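PDB 3HR6: putative surface-anchored fimbrial subunit, which builds the shaft of Corynebacterium diphtheriae pili as the major pilin SpaA, from tandem Ig-like modules stabilised by isopeptide and disulfide bonds. Local coordinates for residues Q272-L276 / L294-P298; V171-I175 / F187-D191; V234-G238 / S278-A282; S145-A151 / M297-V302. All coordinates share one frame; numbering follows the deposited sequence.

Interaction 1 (Q272-L276 / L294-P298); sequences QAWVL and LRGMP
P298 packs over one face of the W274 indole. Its CB sits 3.7 Å from the centroid of the six-membered ring of W274, 7° off the normal, a clear CH-pi contact, and P298 CD comes within 3.6 Å of W274 CZ3. The first torsion of W274 sets CG beside its own backbone N (chi1 -62°), which lets the ring sweep across to the proline. At the ring's edge stands R295: NH1 approaches W274 CZ3 to 3.6 Å, with the face of the guanidinium group turned to that edge and the two planes nearly perpendicular. Beneath these side chains runs a short antiparallel pairing at the rim of the Ig-like sandwich, with W274 and P298 forming a non-hydrogen-bonded pair and V275 and M297 the hydrogen-bonded one. V275 N gives a bond of 2.9 Å to M297 O, and M297 N returns one of 2.7 Å to V275 O. On the other face of the sheet V275 CG1 meets M297 CB at 3.7 Å. Farther out, Q272 runs alongside P298 while its NE2 is held by S299 O, W274 NE1 makes a weak bond to E287, and the backbone of W274 pairs with A190 of strand 187-192.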
# COMPACT_ATOMS: atom_id res chain seq x y z
N GLN A 272 0.36 0.41 3.76
CA GLN A 272 -0.34 0.51 2.47
C GLN A 272 0.18 -0.59 1.56
O GLN A 272 1.25 -1.09 1.77
CB GLN A 272 -0.04 1.84 1.83
CG GLN A 272 -1.02 2.95 2.09
CD GLN A 272 -0.64 4.19 1.31
OE1 GLN A 272 0.45 4.74 1.52
NE2 GLN A 272 -1.49 4.60 0.37
N ALA A 273 -0.63 -1.01 0.57
CA ALA A 273 -0.17 -1.92 -0.49
C ALA A 273 -0.34 -1.18 -1.80
O ALA A 273 -1.00 -0.13 -1.86
CB ALA A 273 -0.96 -3.24 -0.52
N TRP A 274 0.21 -1.74 -2.86
CA TRP A 274 0.13 -1.12 -4.16
C TRP A 274 -0.11 -2.18 -5.21
O TRP A 274 0.43 -3.27 -5.10
CB TRP A 274 1.46 -0.48 -4.47
CG TRP A 274 1.89 0.62 -3.51
CD1 TRP A 274 2.30 0.45 -2.22
CD2 TRP A 274 2.07 2.01 -3.81
NE1 TRP A 274 2.62 1.68 -1.67
CE2 TRP A 274 2.55 2.63 -2.64
CE3 TRP A 274 1.88 2.79 -4.95
CZ2 TRP A 274 2.78 4.00 -2.56
CZ3 TRP A 274 2.12 4.18 -4.86
CH2 TRP A 274 2.58 4.75 -3.68
N VAL A 275 -0.89 -1.82 -6.22
CA VAL A 275 -1.11 -2.69 -7.39
C VAL A 275 -0.44 -2.11 -8.63
O VAL A 275 -0.52 -0.88 -8.86
CB VAL A 275 -2.56 -3.05 -7.64
CG1 VAL A 275 -3.45 -1.85 -7.89
CG2 VAL A 275 -2.67 -4.07 -8.81
N LEU A 276 0.30 -2.98 -9.31
CA LEU A 276 0.99 -2.63 -10.56
C LEU A 276 0.56 -3.59 -11.65
O LEU A 276 0.66 -4.80 -11.48
CB LEU A 276 2.49 -2.76 -10.38
CG LEU A 276 3.36 -2.26 -11.52
CD1 LEU A 276 3.31 -0.72 -11.56
CD2 LEU A 276 4.78 -2.71 -11.30
N LEU A 294 8.40 2.73 -11.90
CA LEU A 294 7.12 2.10 -12.18
C LEU A 294 6.12 2.53 -11.10
O LEU A 294 6.34 2.27 -9.90
CB LEU A 294 7.24 0.57 -12.17
CG LEU A 294 8.24 -0.09 -13.11
CD1 LEU A 294 8.39 -1.56 -12.78
CD2 LEU A 294 7.79 0.07 -14.53
N ARG A 295 5.03 3.17 -11.52
CA ARG A 295 4.08 3.77 -10.58
C ARG A 295 2.99 2.75 -10.29
O ARG A 295 2.29 2.31 -11.18
CB ARG A 295 3.54 5.08 -11.16
CG ARG A 295 2.44 5.80 -10.34
CD ARG A 295 2.91 6.19 -8.97
NE ARG A 295 1.85 6.77 -8.14
CZ ARG A 295 2.04 7.24 -6.90
NH1 ARG A 295 3.26 7.24 -6.36
NH2 ARG A 295 1.01 7.75 -6.20
N GLY A 296 2.90 2.31 -9.03
CA GLY A 296 1.77 1.49 -8.61
C GLY A 296 0.56 2.34 -8.24
O GLY A 296 0.64 3.57 -8.10
N MET A 297 -0.58 1.67 -8.09
CA MET A 297 -1.75 2.33 -7.55
C MET A 297 -1.80 2.02 -6.04
O MET A 297 -1.95 0.84 -5.68
CB MET A 297 -3.01 1.81 -8.22
CG MET A 297 -4.34 2.17 -7.64
SD MET A 297 -4.58 3.93 -7.47
CE MET A 297 -4.56 4.39 -9.13
N PRO A 298 -1.66 3.02 -5.19
CA PRO A 298 -1.69 2.75 -3.75
C PRO A 298 -3.07 2.40 -3.24
O PRO A 298 -4.09 2.92 -3.71
CB PRO A 298 -1.23 4.07 -3.10
CG PRO A 298 -1.43 5.06 -4.08
CD PRO A 298 -1.46 4.46 -5.44

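Interaction 2 (V171-I175 / F187-D191); sequences VATKI and FTVAD
Part of the largely hydrophobic interior of the beta sandwich lies here, where V171, T173 and I175 from one sheet face F187 and V189 of the other. The axes of strands 171-174 and 187-191 pass 9.7 Å apart with their directions 152° from each other, a separation that leaves room for side chains between them and excludes backbone pairing. V171 and V189 reach toward each other tip to tip, CG1 to CG1 at 4.0 Å. In both valines CG1 is swung anti to the backbone N (chi1 178° in V171), which aims one methyl of each straight into the gap. T173 uses both branches: OG1 slides past V189 CG2 at 4.0 Å, while CG2 comes in near the plane of the F187 ring, 3.9 Å from CE2. I175 approaches the same end of that ring obliquely, its CD1 lying 3.6 Å from F187 CZ. Other strands close the flanks, with V275 touching both T173 and F187, and L252 resting on F187 and V189. D191, at the far end, is polar, yet its OD2 is hydrogen-bonded to K149 NZ, the nitrogen of the isopeptide link to N271. Such alternation of inward-facing residues, filling the space between two hydrogen-bonded sheets, is typical of the Ig-like module.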
# COMPACT_ATOMS: atom_id res chain seq x y z
N VAL A 171 -5.74 -7.11 1.75
CA VAL A 171 -5.67 -6.18 0.64
C VAL A 171 -6.55 -6.69 -0.49
O VAL A 171 -6.29 -7.76 -1.10
CB VAL A 171 -4.23 -6.01 0.09
CG1 VAL A 171 -4.23 -5.02 -1.15
CG2 VAL A 171 -3.29 -5.51 1.16
N ALA A 172 -7.63 -5.97 -0.76
CA ALA A 172 -8.61 -6.35 -1.77
C ALA A 172 -8.47 -5.45 -3.01
O ALA A 172 -8.69 -4.25 -2.89
CB ALA A 172 -9.97 -6.25 -1.23
N THR A 173 -8.08 -6.04 -4.14
CA THR A 173 -7.83 -5.31 -5.38
C THR A 173 -8.81 -5.73 -6.42
O THR A 173 -8.97 -6.89 -6.69
CB THR A 173 -6.40 -5.62 -5.89
OG1 THR A 173 -5.46 -5.22 -4.88
CG2 THR A 173 -6.06 -4.96 -7.23
N LYS A 174 -9.45 -4.75 -7.04
CA LYS A 174 -10.40 -5.00 -8.09
C LYS A 174 -9.68 -5.23 -9.39
O LYS A 174 -8.73 -4.50 -9.69
CB LYS A 174 -11.35 -3.82 -8.22
CG LYS A 174 -12.29 -3.85 -7.05
CD LYS A 174 -13.43 -2.92 -7.04
CE LYS A 174 -14.35 -3.22 -5.82
NZ LYS A 174 -15.14 -4.54 -5.77
N ILE A 175 -10.12 -6.25 -10.14
CA ILE A 175 -9.60 -6.46 -11.48
C ILE A 175 -10.36 -5.55 -12.43
O ILE A 175 -11.57 -5.73 -12.58
CB ILE A 175 -9.73 -7.93 -11.96
CG1 ILE A 175 -9.14 -8.88 -10.93
CG2 ILE A 175 -9.10 -8.08 -13.34
CD1 ILE A 175 -7.68 -8.63 -10.61
N PHE A 187 0.53 -8.52 -13.15
CA PHE A 187 -0.34 -8.08 -12.08
C PHE A 187 0.36 -8.35 -10.77
O PHE A 187 0.53 -9.51 -10.38
CB PHE A 187 -1.72 -8.75 -12.15
CG PHE A 187 -2.84 -7.90 -11.62
CD1 PHE A 187 -3.44 -6.95 -12.41
CD2 PHE A 187 -3.28 -8.02 -10.33
CE1 PHE A 187 -4.48 -6.19 -11.96
CE2 PHE A 187 -4.31 -7.20 -9.85
CZ PHE A 187 -4.89 -6.31 -10.66
N THR A 188 0.88 -7.29 -10.18
CA THR A 188 1.65 -7.42 -8.96
C THR A 188 0.98 -6.65 -7.83
O THR A 188 0.54 -5.53 -8.03
CB THR A 188 3.07 -6.88 -9.18
OG1 THR A 188 3.75 -7.70 -10.14
CG2 THR A 188 3.89 -6.90 -7.87
N VAL A 189 0.85 -7.25 -6.66
CA VAL A 189 0.40 -6.55 -5.46
C VAL A 189 1.59 -6.59 -4.51
O VAL A 189 2.06 -7.67 -4.18
CB VAL A 189 -0.85 -7.15 -4.81
CG1 VAL A 189 -1.21 -6.38 -3.46
CG2 VAL A 189 -2.03 -7.13 -5.81
N ALA A 190 2.11 -5.41 -4.12
CA ALA A 190 3.26 -5.33 -3.24
C ALA A 190 2.95 -4.51 -2.04
O ALA A 190 2.16 -3.57 -2.09
CB ALA A 190 4.48 -4.70 -3.94
N ASP A 191 3.60 -4.88 -0.94
CA ASP A 191 3.32 -4.20 0.34
C ASP A 191 4.62 -4.06 1.06
O ASP A 191 5.25 -5.08 1.39
CB ASP A 191 2.28 -5.01 1.14
CG ASP A 191 1.79 -4.29 2.38
OD1 ASP A 191 2.62 -3.59 3.04
OD2 ASP A 191 0.60 -4.42 2.66

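Interaction 3 (V234-G238 / S278-A282); sequences VQLAG and SNPTA
Two side-chain amides, those of Q235 and N279, lie stacked on one another with their planes only 17° apart, at one end of the Ig-like sandwich, where strand 229-236 finishes beside the loop that follows strand 268-276. Strand 187-192 lies between those two strands in the sheet, so N279 reaches past the start of it to the far neighbour. The stack is offset. Q235 CG, rather than its amide carbon, stands above the face of the N279 amide, 3.3 Å from N279 CG and 3.1 Å from N279 OD1. Q235 CD lies farther along, 3.6 Å from N279 CB. Of the two branches at the end of the glutamine, NE2 stays near N279 CB, while OE1 runs on past N279 CA toward P280, whose CD is 3.9 Å from Q235 OE1. The polar end of Q235 has its partner in T188, through a hydrogen bond between OE1 and OG1. In N279, CG is placed beside its own backbone N (chi1 -70°), and this sends the carboxamide back toward the sheet. There the group bridges two strands. Its OD1 accepts from the backbone N of F187 and is close enough to T188 OG1 for a weak bond, so the oxygen is satisfied beneath the glutamine. With both ends of the amide engaged, its rotation is restrained, which holds its flat face against Q235. The other end, ND2, donates to L236 O at 2.8 Å; L236 O lies nearly in the plane of the asparagine amide, whereas ND2 stands 37° out of the plane of the L236 carbonyl.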
# COMPACT_ATOMS: atom_id res chain seq x y z
N VAL A 234 3.17 -10.28 -4.45
CA VAL A 234 2.35 -11.34 -5.05
C VAL A 234 2.19 -10.99 -6.51
O VAL A 234 1.72 -9.92 -6.84
CB VAL A 234 0.99 -11.44 -4.41
CG1 VAL A 234 0.11 -12.49 -5.21
CG2 VAL A 234 1.13 -11.80 -2.91
N GLN A 235 2.56 -11.94 -7.37
CA GLN A 235 2.59 -11.65 -8.78
C GLN A 235 1.86 -12.75 -9.49
O GLN A 235 2.14 -13.92 -9.25
CB GLN A 235 4.05 -11.67 -9.18
CG GLN A 235 4.35 -11.07 -10.48
CD GLN A 235 5.81 -10.61 -10.54
OE1 GLN A 235 6.16 -9.47 -10.13
NE2 GLN A 235 6.63 -11.48 -11.03
N LEU A 236 0.98 -12.38 -10.40
CA LEU A 236 0.28 -13.34 -11.22
C LEU A 236 0.93 -13.48 -12.59
O LEU A 236 1.23 -12.50 -13.25
CB LEU A 236 -1.19 -12.96 -11.42
CG LEU A 236 -2.01 -12.77 -10.16
CD1 LEU A 236 -3.43 -12.20 -10.50
CD2 LEU A 236 -2.10 -14.08 -9.40
N ALA A 237 1.07 -14.71 -13.04
CA ALA A 237 1.67 -14.99 -14.34
C ALA A 237 0.98 -16.21 -14.96
O ALA A 237 -0.00 -16.70 -14.42
CB ALA A 237 3.16 -15.21 -14.20
N GLY A 238 1.50 -16.70 -16.08
CA GLY A 238 1.02 -17.96 -16.65
C GLY A 238 -0.45 -17.94 -17.03
O GLY A 238 -0.95 -16.89 -17.43
N SER A 278 1.90 -4.93 -14.12
CA SER A 278 3.18 -5.32 -14.74
C SER A 278 3.88 -6.26 -13.77
O SER A 278 3.61 -6.22 -12.58
CB SER A 278 4.05 -4.07 -14.97
OG SER A 278 5.20 -4.42 -15.77
N ASN A 279 4.76 -7.13 -14.28
CA ASN A 279 5.54 -8.04 -13.48
C ASN A 279 7.03 -7.67 -13.64
O ASN A 279 7.73 -8.20 -14.51
CB ASN A 279 5.30 -9.49 -13.92
CG ASN A 279 3.92 -9.99 -13.57
OD1 ASN A 279 3.21 -9.36 -12.81
ND2 ASN A 279 3.53 -11.12 -14.15
N PRO A 280 7.51 -6.74 -12.80
CA PRO A 280 8.88 -6.29 -12.98
C PRO A 280 9.89 -7.42 -12.79
O PRO A 280 9.69 -8.27 -11.92
CB PRO A 280 9.06 -5.22 -11.90
CG PRO A 280 7.76 -4.93 -11.38
CD PRO A 280 6.79 -5.96 -11.80
N THR A 281 10.96 -7.37 -13.56
CA THR A 281 12.05 -8.35 -13.45
C THR A 281 12.92 -8.05 -12.23
O THR A 281 13.51 -8.96 -11.68
CB THR A 281 12.89 -8.38 -14.73
OG1 THR A 281 13.20 -7.04 -15.11
CG2 THR A 281 12.14 -9.05 -15.87
N ALA A 282 12.98 -6.78 -11.80
CA ALA A 282 13.74 -6.38 -10.60
C ALA A 282 12.82 -6.35 -9.41
O ALA A 282 11.61 -6.22 -9.57
CB ALA A 282 14.39 -5.01 -10.80

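Interaction 4 (S145-A151 / M297-V302); sequences SEPVKTA and MPSSRV
S300 OG is gripped from two directions: it receives the backbone N-H of K149 at 3.0 Å and donates to a water at 2.7 Å. That water in turn donates to K149 O and R301 O, tying the two segments together around the hydroxyl. The hydroxyl stands between its own N and carbonyl carbon (chi1 63°), which turns it to the K149 amide; alongside, S300 N donates to P147 O at 2.8 Å, almost along the C=O axis. E146, its chain extended, runs alongside the partner segment, its CG 3.2 Å from P298 O. Its OE2 then accepts from two further waters, which also donate to P298 O and S299 O respectively. Packing continues where V302 CG2 presses to 3.0 Å from K149 O and, crossing the lysine at about a right angle, 3.7 Å from K149 CG. Beyond CG the lysine runs out straight, and its NZ is joined covalently to N271 CG, the isopeptide cross-link, with D191 OD2 hydrogen-bonded to the same nitrogen. The contact thus closes one side of the sandwich: strand 148-152, outermost in its sheet, pairs with strand 166-174, while 297-302 runs beside strand 268-276 of the facing sheet, with 297-298 paired antiparallel to it.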
# COMPACT_ATOMS: atom_id res chain seq x y z
N SER A 145 -8.61 0.74 -9.76
CA SER A 145 -9.28 1.21 -8.56
C SER A 145 -8.33 1.10 -7.39
O SER A 145 -7.50 0.20 -7.37
CB SER A 145 -10.49 0.33 -8.26
OG SER A 145 -11.44 0.44 -9.31
N GLU A 146 -8.50 1.98 -6.40
CA GLU A 146 -7.65 1.94 -5.22
C GLU A 146 -7.96 0.68 -4.41
O GLU A 146 -9.09 0.55 -3.94
CB GLU A 146 -7.95 3.16 -4.35
CG GLU A 146 -7.24 3.18 -2.99
CD GLU A 146 -7.64 4.38 -2.16
OE1 GLU A 146 -8.69 4.33 -1.47
OE2 GLU A 146 -6.94 5.38 -2.26
N PRO A 147 -6.95 -0.20 -4.21
CA PRO A 147 -7.21 -1.37 -3.35
C PRO A 147 -7.60 -0.99 -1.95
O PRO A 147 -7.21 0.08 -1.43
CB PRO A 147 -5.86 -2.12 -3.32
CG PRO A 147 -5.21 -1.70 -4.68
CD PRO A 147 -5.61 -0.22 -4.77
N VAL A 148 -8.36 -1.85 -1.31
CA VAL A 148 -8.85 -1.58 0.04
C VAL A 148 -8.05 -2.48 0.98
O VAL A 148 -8.15 -3.68 0.92
CB VAL A 148 -10.35 -1.91 0.15
CG1 VAL A 148 -10.83 -1.73 1.60
CG2 VAL A 148 -11.15 -1.05 -0.83
N LYS A 149 -7.23 -1.82 1.79
CA LYS A 149 -6.44 -2.47 2.81
C LYS A 149 -7.11 -2.31 4.17
O LYS A 149 -7.45 -1.21 4.59
CB LYS A 149 -5.02 -1.93 2.83
CG LYS A 149 -4.14 -2.65 3.83
CD LYS A 149 -2.72 -2.25 3.78
CE LYS A 149 -1.92 -2.94 4.90
NZ LYS A 149 -0.45 -2.96 4.69
N THR A 150 -7.24 -3.41 4.88
CA THR A 150 -7.69 -3.44 6.25
C THR A 150 -6.76 -4.26 7.13
O THR A 150 -5.94 -5.05 6.65
CB THR A 150 -9.09 -4.00 6.33
OG1 THR A 150 -9.15 -5.32 5.73
CG2 THR A 150 -10.09 -3.02 5.69
N ALA A 151 -6.92 -4.08 8.43
CA ALA A 151 -6.21 -4.85 9.46
C ALA A 151 -7.23 -5.64 10.25
O ALA A 151 -8.36 -5.22 10.44
CB ALA A 151 -5.43 -3.95 10.39
N MET A 297 -0.58 1.67 -8.09
CA MET A 297 -1.75 2.33 -7.55
C MET A 297 -1.80 2.02 -6.04
O MET A 297 -1.95 0.84 -5.68
CB MET A 297 -3.01 1.81 -8.22
CG MET A 297 -4.34 2.17 -7.64
SD MET A 297 -4.58 3.93 -7.47
CE MET A 297 -4.56 4.39 -9.13
N PRO A 298 -1.66 3.02 -5.19
CA PRO A 298 -1.69 2.75 -3.75
C PRO A 298 -3.07 2.40 -3.24
O PRO A 298 -4.09 2.92 -3.71
CB PRO A 298 -1.23 4.07 -3.10
CG PRO A 298 -1.43 5.06 -4.08
CD PRO A 298 -1.46 4.46 -5.44
N SER A 299 -3.05 1.49 -2.26
CA SER A 299 -4.24 1.11 -1.52
C SER A 299 -4.72 2.25 -0.60
O SER A 299 -3.98 3.21 -0.31
CB SER A 299 -3.97 -0.10 -0.64
OG SER A 299 -3.21 0.19 0.53
N SER A 300 -5.92 2.08 -0.04
CA SER A 300 -6.31 2.86 1.14
C SER A 300 -5.34 2.63 2.29
O SER A 300 -4.64 1.60 2.36
CB SER A 300 -7.71 2.50 1.59
OG SER A 300 -7.79 1.14 1.99
N ARG A 301 -5.21 3.62 3.16
CA ARG A 301 -4.27 3.53 4.24
C ARG A 301 -4.87 2.82 5.43
O ARG A 301 -6.05 3.00 5.72
CB ARG A 301 -3.83 4.92 4.67
CG ARG A 301 -3.02 5.68 3.64
CD ARG A 301 -2.94 7.13 4.04
NE ARG A 301 -1.94 7.80 3.24
CZ ARG A 301 -0.66 7.96 3.58
NH1 ARG A 301 -0.19 7.51 4.75
NH2 ARG A 301 0.15 8.61 2.75
N VAL A 302 -4.00 2.11 6.16
CA VAL A 302 -4.35 1.54 7.44
C VAL A 302 -3.39 2.15 8.44
O VAL A 302 -2.17 2.20 8.20
CB VAL A 302 -4.30 0.01 7.48
CG1 VAL A 302 -4.59 -0.48 8.95
CG2 VAL A 302 -5.36 -0.54 6.61
O HOH W 1 -5.03 5.46 -4.12
O HOH W 2 -4.80 5.88 -0.24
O HOH W 3 -7.92 1.30 4.72

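In the fold
All four contacts belong to the same Ig-like sandwich but serve different layers of it. Interaction 2 is the buried core, almost wholly apolar, spanning the two sheets. Interaction 1 joins neighbouring strands within one sheet and mixes backbone bonds with aromatic packing; its strand 268-276 is hydrogen-bonded to strand 187-192 of interaction 2. Interaction 4 shares M297 and P298 with interaction 1 and bridges from that sheet to the outer strand of the other, with a single backbone bond, a serine hydroxyl and waters instead of continuous strand pairing; its K149 meets D191 of interaction 2. Interaction 3, on the surface, relies on side-chain amides; it joins interaction 2 where N279 OD1 meets F187 N, and touches interaction 1 through P280 and L294.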